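Side-chain contacts in putative S41 protease (PDB 3K50), which probably hydrolyses peptide bonds as a serine peptidase of family S41, though its exact role is unknown: residues T247-A252 with N310-Y315; A47-A52 with S61-L66; T292-T297 with L394-G399. All coordinates share one frame; numbering follows the deposited sequence.

Interaction 1: T247-A252 with N310-Y315; sequences TMLAPA and NCLNPY
Chi1 values of -67° for Leu249 and -65° for Leu312 set each CG opposite its own carbonyl carbon, and extended chi2 torsions carry the CD1 methyls toward each other between the two helix ends. One methyl from each side then meets the other: Leu249 CD1 lies 4.2 Å from Leu312 CD1, an ordinary apolar contact. Two residues on, beyond the helix end, the ring of Pro251 comes up against backbone, with CG 3.8 Å from Tyr315 O and CD slightly farther off. Tyr315 follows a turn after the helix, closed by Tyr315 N to Leu312 O at 2.9 Å. The tyrosine ring itself leads away from Pro251; its hydroxyl bonds to Leu258 O and its ring meets Phe277 edge-to-face. Behind the leucines lies the sheet: Leu249 rests on Phe227 and Leu229, Leu312 on Val318. Helices 239-249 and 304-312 thus join at their C-terminal ends over one face of the mixed sheet. The second of them connects parallel neighbours 292-297 and 317-322, a beta-alpha-beta crossover in the ClpP/crotonase-like fold of the S41 peptidase family.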
loop_
_atom_site.group_PDB
_atom_site.type_symbol
_atom_site.label_atom_id
_atom_site.label_comp_id
_atom_site.label_asym_id
_atom_site.label_seq_id
_atom_site.Cartn_x
_atom_site.Cartn_y
_atom_site.Cartn_z
ATOM N N THR A 247 -3.877 -13.587 11.347
ATOM C CA THR A 247 -4.012 -14.411 12.527
ATOM C C THR A 247 -4.805 -13.624 13.582
ATOM O O THR A 247 -5.630 -14.172 14.297
ATOM C CB THR A 247 -2.593 -14.903 12.988
ATOM O OG1 THR A 247 -2.085 -15.885 12.035
ATOM C CG2 THR A 247 -2.605 -15.507 14.436
HETATM N N MSE A 248 -4.582 -12.315 13.635
HETATM C CA MSE A 248 -5.205 -11.502 14.665
HETATM C C MSE A 248 -6.644 -11.051 14.324
HETATM O O MSE A 248 -7.408 -10.709 15.236
HETATM C CB MSE A 248 -4.289 -10.331 15.037
HETATM C CG MSE A 248 -3.005 -10.724 15.788
HETATM SE SE MSE A 248 -1.968 -9.359 16.650
HETATM C CE MSE A 248 -1.594 -8.342 15.133
ATOM N N LEU A 249 -7.038 -11.086 13.056
ATOM C CA LEU A 249 -8.410 -10.702 12.660
ATOM C C LEU A 249 -9.360 -11.882 12.676
ATOM O O LEU A 249 -10.528 -11.718 12.957
ATOM C CB LEU A 249 -8.428 -10.112 11.239
ATOM C CG LEU A 249 -7.745 -8.785 10.983
ATOM C CD1 LEU A 249 -7.440 -8.481 9.499
ATOM C CD2 LEU A 249 -8.710 -7.675 11.595
ATOM N N ALA A 250 -8.828 -13.087 12.476
ATOM C CA ALA A 250 -9.649 -14.233 12.178
ATOM C C ALA A 250 -10.558 -14.714 13.305
ATOM O O ALA A 250 -10.298 -14.434 14.492
ATOM C CB ALA A 250 -8.764 -15.377 11.754
ATOM N N PRO A 251 -11.598 -15.474 12.947
ATOM C CA PRO A 251 -12.354 -16.103 14.023
ATOM C C PRO A 251 -11.422 -17.017 14.802
ATOM O O PRO A 251 -10.597 -17.759 14.208
ATOM C CB PRO A 251 -13.380 -16.967 13.280
ATOM C CG PRO A 251 -13.481 -16.384 11.897
ATOM C CD PRO A 251 -12.147 -15.793 11.602
ATOM N N ALA A 252 -11.588 -17.020 16.105
ATOM C CA ALA A 252 -10.790 -17.797 17.041
ATOM C C ALA A 252 -10.843 -19.315 16.773
ATOM O O ALA A 252 -9.867 -20.031 16.981
ATOM C CB ALA A 252 -11.271 -17.462 18.472
ATOM N N ASN A 310 -7.441 -12.463 -0.302
ATOM C CA ASN A 310 -7.644 -13.802 -0.849
ATOM C C ASN A 310 -7.720 -14.952 0.200
ATOM O O ASN A 310 -8.490 -15.903 0.048
ATOM C CB ASN A 310 -6.497 -14.118 -1.842
ATOM C CG ASN A 310 -6.727 -15.425 -2.572
ATOM O OD1 ASN A 310 -7.806 -15.613 -3.146
ATOM N ND2 ASN A 310 -5.723 -16.358 -2.531
ATOM N N CYS A 311 -6.796 -14.898 1.163
ATOM C CA CYS A 311 -6.606 -15.874 2.220
ATOM C C CYS A 311 -7.592 -15.796 3.347
ATOM O O CYS A 311 -7.921 -16.828 3.943
ATOM C CB CYS A 311 -5.188 -15.748 2.755
ATOM S SG CYS A 311 -4.022 -16.273 1.395
ATOM N N LEU A 312 -8.072 -14.600 3.666
ATOM C CA LEU A 312 -9.196 -14.518 4.603
ATOM C C LEU A 312 -10.577 -14.877 3.986
ATOM O O LEU A 312 -11.462 -15.343 4.724
ATOM C CB LEU A 312 -9.299 -13.156 5.233
ATOM C CG LEU A 312 -8.143 -12.767 6.125
ATOM C CD1 LEU A 312 -8.428 -11.354 6.597
ATOM C CD2 LEU A 312 -7.996 -13.775 7.280
ATOM N N ASN A 313 -10.761 -14.662 2.677
ATOM C CA ASN A 313 -12.045 -14.980 1.962
ATOM C C ASN A 313 -12.722 -16.295 2.315
ATOM O O ASN A 313 -13.937 -16.307 2.537
ATOM C CB ASN A 313 -11.903 -14.914 0.405
ATOM C CG ASN A 313 -12.322 -13.552 -0.182
ATOM O OD1 ASN A 313 -13.140 -12.867 0.422
ATOM N ND2 ASN A 313 -11.823 -13.192 -1.391
ATOM N N PRO A 314 -11.983 -17.407 2.286
ATOM C CA PRO A 314 -12.578 -18.719 2.630
ATOM C C PRO A 314 -12.997 -18.904 4.078
ATOM O O PRO A 314 -13.742 -19.823 4.367
ATOM C CB PRO A 314 -11.435 -19.706 2.358
ATOM C CG PRO A 314 -10.485 -18.988 1.500
ATOM C CD PRO A 314 -10.601 -17.557 1.811
ATOM N N TYR A 315 -12.508 -18.055 4.975
ATOM C CA TYR A 315 -12.743 -18.241 6.398
ATOM C C TYR A 315 -13.661 -17.247 7.103
ATOM O O TYR A 315 -13.979 -17.457 8.261
ATOM C CB TYR A 315 -11.407 -18.158 7.112
ATOM C CG TYR A 315 -10.536 -19.331 6.863
ATOM C CD1 TYR A 315 -10.800 -20.539 7.490
ATOM C CD2 TYR A 315 -9.433 -19.254 5.993
ATOM C CE1 TYR A 315 -9.994 -21.658 7.259
ATOM C CE2 TYR A 315 -8.632 -20.394 5.738
ATOM C CZ TYR A 315 -8.903 -21.568 6.415
ATOM O OH TYR A 315 -8.130 -22.674 6.230
#

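Interaction 2: A47-A52 with S61-L66; sequences AFLKKA and SKIDSL
Leu49 points from helix 45-52 straight at the backbone of strand 62-65, and its CD2 methyl does most of the touching. It presses on the chain itself, 3.5 Å from Lys62 CA and 3.7 Å from Ser61 O, where the helix and strand backbones come nearest, with 7.4 Å between Leu49 CA and Lys62 CA. With CG anti to the backbone N (chi1 -172°), the leucine reaches outward from its helix, and its two methyls spread so that CD1 and CD2 are each 4.3 Å from Ser61 CB. Ile63 closes in from the other end of the contact: its CG1 branch, rather than CG2, faces the leucine, and CG1 is 4.1 Å from Leu49 CD2. The chi2 of -59° folds the branch back so that Ile63 CD1 also stays within reach of that methyl. The arrangement is a helix laid against the strand that follows it after a short loop, the helix belonging to the peptidase S41 N-terminal domain. Strand 62-65 pairs antiparallel with strand 342-352, through backbone bonds of Lys62 with Asn345 and Asp64 with Ile343, while Met23 of helix 18-26 also touches Leu49. Ile63 further packs on Phe342 and Leu344. Ser61 is buried, and its hydroxyl turns to Asp57 OD2 and Val347 N. Lys62 CB, by contrast, leaves the strand on the side away from the helix. Its chain runs out and bends at the end, bringing NZ to 2.6 Å from Asp64 OD2. This salt bridge between residues two apart on one side of the strand uses the syn lone pair of that oxygen.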
loop_
_atom_site.group_PDB
_atom_site.type_symbol
_atom_site.label_atom_id
_atom_site.label_comp_id
_atom_site.label_asym_id
_atom_site.label_seq_id
_atom_site.Cartn_x
_atom_site.Cartn_y
_atom_site.Cartn_z
ATOM N N ALA A 47 15.836 -2.408 -18.405
ATOM C CA ALA A 47 15.607 -2.792 -19.795
ATOM C C ALA A 47 15.802 -4.286 -19.965
ATOM O O ALA A 47 15.063 -4.918 -20.726
ATOM C CB ALA A 47 16.538 -2.002 -20.759
ATOM N N PHE A 48 16.798 -4.843 -19.279
ATOM C CA PHE A 48 17.001 -6.256 -19.336
ATOM C C PHE A 48 15.721 -6.922 -18.836
ATOM O O PHE A 48 15.181 -7.849 -19.507
ATOM C CB PHE A 48 18.180 -6.728 -18.450
ATOM C CG PHE A 48 18.347 -8.199 -18.453
ATOM C CD1 PHE A 48 19.163 -8.812 -19.389
ATOM C CD2 PHE A 48 17.634 -8.997 -17.580
ATOM C CE1 PHE A 48 19.297 -10.221 -19.425
ATOM C CE2 PHE A 48 17.740 -10.405 -17.639
ATOM C CZ PHE A 48 18.574 -11.010 -18.555
ATOM N N LEU A 49 15.250 -6.464 -17.672
ATOM C CA LEU A 49 14.078 -7.067 -17.011
ATOM C C LEU A 49 12.841 -7.090 -17.897
ATOM O O LEU A 49 12.139 -8.098 -17.975
ATOM C CB LEU A 49 13.745 -6.363 -15.707
ATOM C CG LEU A 49 12.657 -7.023 -14.846
ATOM C CD1 LEU A 49 13.062 -8.425 -14.427
ATOM C CD2 LEU A 49 12.367 -6.184 -13.639
ATOM N N LYS A 50 12.566 -5.975 -18.551
ATOM C CA LYS A 50 11.366 -5.835 -19.340
ATOM C C LYS A 50 11.373 -6.855 -20.481
ATOM O O LYS A 50 10.335 -7.342 -20.853
ATOM C CB LYS A 50 11.257 -4.382 -19.849
ATOM C CG LYS A 50 9.987 -4.015 -20.634
ATOM C CD LYS A 50 10.061 -2.597 -21.285
ATOM N N LYS A 51 12.558 -7.165 -21.014
ATOM C CA LYS A 51 12.730 -8.123 -22.102
ATOM C C LYS A 51 12.812 -9.565 -21.622
ATOM O O LYS A 51 12.480 -10.475 -22.384
ATOM C CB LYS A 51 14.029 -7.851 -22.941
ATOM C CG LYS A 51 14.022 -6.664 -23.950
ATOM N N ALA A 52 13.261 -9.784 -20.388
ATOM C CA ALA A 52 13.462 -11.153 -19.849
ATOM C C ALA A 52 12.277 -11.756 -19.106
ATOM O O ALA A 52 12.191 -12.965 -18.955
ATOM C CB ALA A 52 14.681 -11.149 -18.895
ATOM N N SER A 61 7.496 -8.117 -11.221
ATOM C CA SER A 61 8.915 -7.984 -10.980
ATOM C C SER A 61 9.355 -6.596 -11.332
ATOM O O SER A 61 8.911 -6.029 -12.323
ATOM C CB SER A 61 9.677 -8.978 -11.846
ATOM O OG SER A 61 9.305 -10.287 -11.529
ATOM N N LYS A 62 10.294 -6.045 -10.563
ATOM C CA LYS A 62 10.765 -4.701 -10.863
ATOM C C LYS A 62 12.117 -4.365 -10.228
ATOM O O LYS A 62 12.554 -5.025 -9.296
ATOM C CB LYS A 62 9.760 -3.678 -10.378
ATOM C CG LYS A 62 9.511 -3.685 -8.933
ATOM C CD LYS A 62 8.191 -2.958 -8.636
ATOM C CE LYS A 62 7.937 -2.785 -7.128
ATOM N NZ LYS A 62 8.983 -1.922 -6.452
ATOM N N ILE A 63 12.752 -3.331 -10.771
ATOM C CA ILE A 63 14.047 -2.844 -10.291
ATOM C C ILE A 63 13.790 -1.642 -9.388
ATOM O O ILE A 63 12.995 -0.752 -9.722
ATOM C CB ILE A 63 14.996 -2.419 -11.446
ATOM C CG1 ILE A 63 15.225 -3.556 -12.467
ATOM C CG2 ILE A 63 16.328 -1.827 -10.872
ATOM C CD1 ILE A 63 15.836 -4.874 -11.889
ATOM N N ASP A 64 14.450 -1.646 -8.242
ATOM C CA ASP A 64 14.450 -0.542 -7.287
ATOM C C ASP A 64 15.896 -0.191 -6.915
ATOM O O ASP A 64 16.766 -1.068 -6.769
ATOM C CB ASP A 64 13.679 -0.918 -6.036
ATOM C CG ASP A 64 12.175 -0.855 -6.245
ATOM O OD1 ASP A 64 11.679 0.146 -6.807
ATOM O OD2 ASP A 64 11.479 -1.797 -5.844
ATOM N N SER A 65 16.148 1.098 -6.757
ATOM C CA SER A 65 17.481 1.564 -6.402
ATOM C C SER A 65 17.804 1.210 -4.967
ATOM O O SER A 65 16.907 1.062 -4.147
ATOM C CB SER A 65 17.615 3.080 -6.619
ATOM O OG SER A 65 17.658 3.369 -8.013
ATOM N N LEU A 66 19.089 1.008 -4.700
ATOM C CA LEU A 66 19.552 0.752 -3.364
ATOM C C LEU A 66 20.029 2.105 -2.871
ATOM O O LEU A 66 21.043 2.584 -3.339
ATOM C CB LEU A 66 20.700 -0.236 -3.384
ATOM C CG LEU A 66 21.141 -0.751 -2.016
ATOM C CD1 LEU A 66 20.056 -1.613 -1.360
ATOM C CD2 LEU A 66 22.406 -1.538 -2.204
#

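Interaction 3: T292-T297 with L394-G399; sequences TVYVLT and LKIMSG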
loop_
_atom_site.group_PDB
_atom_site.type_symbol
_atom_site.label_atom_id
_atom_site.label_comp_id
_atom_site.label_asym_id
_atom_site.label_seq_id
_atom_site.Cartn_x
_atom_site.Cartn_y
_atom_site.Cartn_z
ATOM N N THR A 292 -16.612 -10.953 10.202
ATOM C CA THR A 292 -16.673 -10.069 9.053
ATOM C C THR A 292 -15.577 -9.002 9.181
ATOM O O THR A 292 -15.255 -8.568 10.293
ATOM C CB THR A 292 -18.031 -9.349 8.997
ATOM O OG1 THR A 292 -19.076 -10.309 8.978
ATOM C CG2 THR A 292 -18.151 -8.455 7.723
ATOM N N VAL A 293 -14.977 -8.632 8.057
ATOM C CA VAL A 293 -13.987 -7.551 7.999
ATOM C C VAL A 293 -14.306 -6.710 6.728
ATOM O O VAL A 293 -14.701 -7.255 5.726
ATOM C CB VAL A 293 -12.530 -8.039 8.068
ATOM C CG1 VAL A 293 -12.191 -9.003 6.878
ATOM C CG2 VAL A 293 -11.592 -6.871 8.096
ATOM N N TYR A 294 -14.279 -5.391 6.854
ATOM C CA TYR A 294 -14.455 -4.444 5.724
ATOM C C TYR A 294 -13.029 -3.966 5.406
ATOM O O TYR A 294 -12.273 -3.516 6.310
ATOM C CB TYR A 294 -15.393 -3.283 6.062
ATOM C CG TYR A 294 -16.785 -3.764 6.421
ATOM C CD1 TYR A 294 -17.056 -4.287 7.674
ATOM C CD2 TYR A 294 -17.815 -3.771 5.475
ATOM C CE1 TYR A 294 -18.332 -4.761 7.999
ATOM C CE2 TYR A 294 -19.084 -4.275 5.792
ATOM C CZ TYR A 294 -19.319 -4.785 7.044
ATOM O OH TYR A 294 -20.552 -5.291 7.389
ATOM N N VAL A 295 -12.654 -4.119 4.140
ATOM C CA VAL A 295 -11.332 -3.777 3.633
ATOM C C VAL A 295 -11.497 -2.675 2.583
ATOM O O VAL A 295 -12.284 -2.812 1.634
ATOM C CB VAL A 295 -10.594 -5.023 3.076
ATOM C CG1 VAL A 295 -9.169 -4.625 2.536
ATOM C CG2 VAL A 295 -10.463 -6.099 4.164
ATOM N N LEU A 296 -10.868 -1.532 2.853
ATOM C CA LEU A 296 -10.888 -0.377 1.939
ATOM C C LEU A 296 -9.732 -0.454 0.938
ATOM O O LEU A 296 -8.558 -0.566 1.334
ATOM C CB LEU A 296 -10.838 0.913 2.753
ATOM C CG LEU A 296 -11.788 1.038 3.943
ATOM C CD1 LEU A 296 -11.734 2.427 4.598
ATOM C CD2 LEU A 296 -13.225 0.715 3.518
ATOM N N THR A 297 -10.071 -0.390 -0.346
ATOM C CA THR A 297 -9.121 -0.658 -1.455
ATOM C C THR A 297 -9.107 0.369 -2.568
ATOM O O THR A 297 -10.056 1.107 -2.712
ATOM C CB THR A 297 -9.465 -2.063 -2.126
ATOM O OG1 THR A 297 -10.767 -2.041 -2.740
ATOM C CG2 THR A 297 -9.456 -3.172 -1.101
ATOM N N LEU A 394 -19.309 1.913 7.441
ATOM C CA LEU A 394 -20.169 2.086 8.631
ATOM C C LEU A 394 -21.648 2.017 8.278
ATOM O O LEU A 394 -22.435 1.476 9.032
ATOM C CB LEU A 394 -19.864 3.394 9.324
ATOM C CG LEU A 394 -18.450 3.543 9.936
ATOM C CD1 LEU A 394 -18.251 5.028 10.343
ATOM C CD2 LEU A 394 -18.207 2.617 11.108
ATOM N N LYS A 395 -22.028 2.579 7.141
ATOM C CA LYS A 395 -23.404 2.524 6.725
ATOM C C LYS A 395 -23.784 1.104 6.297
ATOM O O LYS A 395 -24.881 0.611 6.622
ATOM C CB LYS A 395 -23.697 3.514 5.574
ATOM C CG LYS A 395 -23.729 5.030 5.965
ATOM C CD LYS A 395 -24.247 5.825 4.724
ATOM C CE LYS A 395 -24.204 7.383 4.818
ATOM N NZ LYS A 395 -24.277 7.854 6.203
ATOM N N ILE A 396 -22.919 0.464 5.528
ATOM C CA ILE A 396 -23.214 -0.888 5.042
ATOM C C ILE A 396 -23.389 -1.877 6.210
ATOM O O ILE A 396 -24.335 -2.615 6.227
ATOM C CB ILE A 396 -22.150 -1.373 4.072
ATOM C CG1 ILE A 396 -22.337 -0.642 2.729
ATOM C CG2 ILE A 396 -22.251 -2.897 3.839
ATOM C CD1 ILE A 396 -21.012 -0.343 1.944
HETATM N N MSE A 397 -22.535 -1.811 7.223
HETATM C CA MSE A 397 -22.660 -2.739 8.338
HETATM C C MSE A 397 -23.916 -2.444 9.156
HETATM O O MSE A 397 -24.397 -3.292 9.878
HETATM C CB MSE A 397 -21.398 -2.710 9.219
HETATM C CG MSE A 397 -21.268 -1.477 10.090
HETATM SE SE MSE A 397 -19.681 -1.426 11.209
HETATM C CE MSE A 397 -18.297 -1.313 9.796
ATOM N N SER A 398 -24.448 -1.243 9.066
ATOM C CA SER A 398 -25.635 -0.893 9.829
ATOM C C SER A 398 -26.901 -1.027 9.008
ATOM O O SER A 398 -27.976 -0.734 9.516
ATOM C CB SER A 398 -25.549 0.578 10.276
ATOM O OG SER A 398 -24.538 0.768 11.191
ATOM N N GLY A 399 -26.785 -1.384 7.740
ATOM C CA GLY A 399 -27.935 -1.479 6.826
ATOM C C GLY A 399 -28.509 -0.189 6.299
ATOM O O GLY A 399 -29.606 -0.195 5.772
#
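The C-terminal helix, 388-398, packs on the central mixed sheet of the S41 peptidase domain, and Tyr294 of strand 292-297 meets it at Ile396 and Met397. The tyrosine reaches across to the helix with its far end. Its OH lies 3.3 Å from Met397 CB and 3.4 Å from Met397 CA, so the hydroxyl oxygen rests against the helix backbone at this residue. The selenomethionine then wraps along the ring: CG stands between the backbone N and the carbonyl carbon (chi1 74°), and the chain bends at chi3 (65°), returning its terminal methyl to the tyrosine, where CE is 3.9 Å from both Tyr294 CD1 and CE1. Ile396 adds its CG2 branch from the same side of the ring plane, but on the CE2 flank, 4.0 Å from Tyr294 CE2, while the selenomethionine lies along CE1 and CD1. Both residues thus approach the ring obliquely from one side.

Just beyond, the helix finishes in a Schellman motif at Gly399, whose phi is positive, with Gly399 N bonded to Ile396 O at 3.1 Å. Ser398 OG donates to Leu394 O, nearly in line with the carbonyl, and is bonded in addition to Asn185 ND2, which ties this last turn to the connection between strands 176-184 and 187-194. Within the sheet, Tyr294 is bonded through its backbone to Phe227 and Leu229. The helix spans several strands: Met397 rests on Val189 of strand 187-194 and Val228 of strand 226-230, and Ile396 on Ile321 of strand 317-322.

In the fold
Interactions 1 and 3 share the mixed sheet of the peptidase domain. Their centres are 16 Å apart and their nearest atoms about 4 Å, without touching; the sheet lies between them: strand 226-230 offers Phe227 and Leu229 to interaction 1 on one face and Val228 to interaction 3 on the other. Along the chain their segments alternate, and strand 292-297 leads into helix 304-312. Interaction 2 stands apart from these peptidase-domain contacts, in the N-terminal region, its centre 34 Å from that of interaction 1 and 38 Å from that of interaction 3, nearest atoms about 18 Å from each.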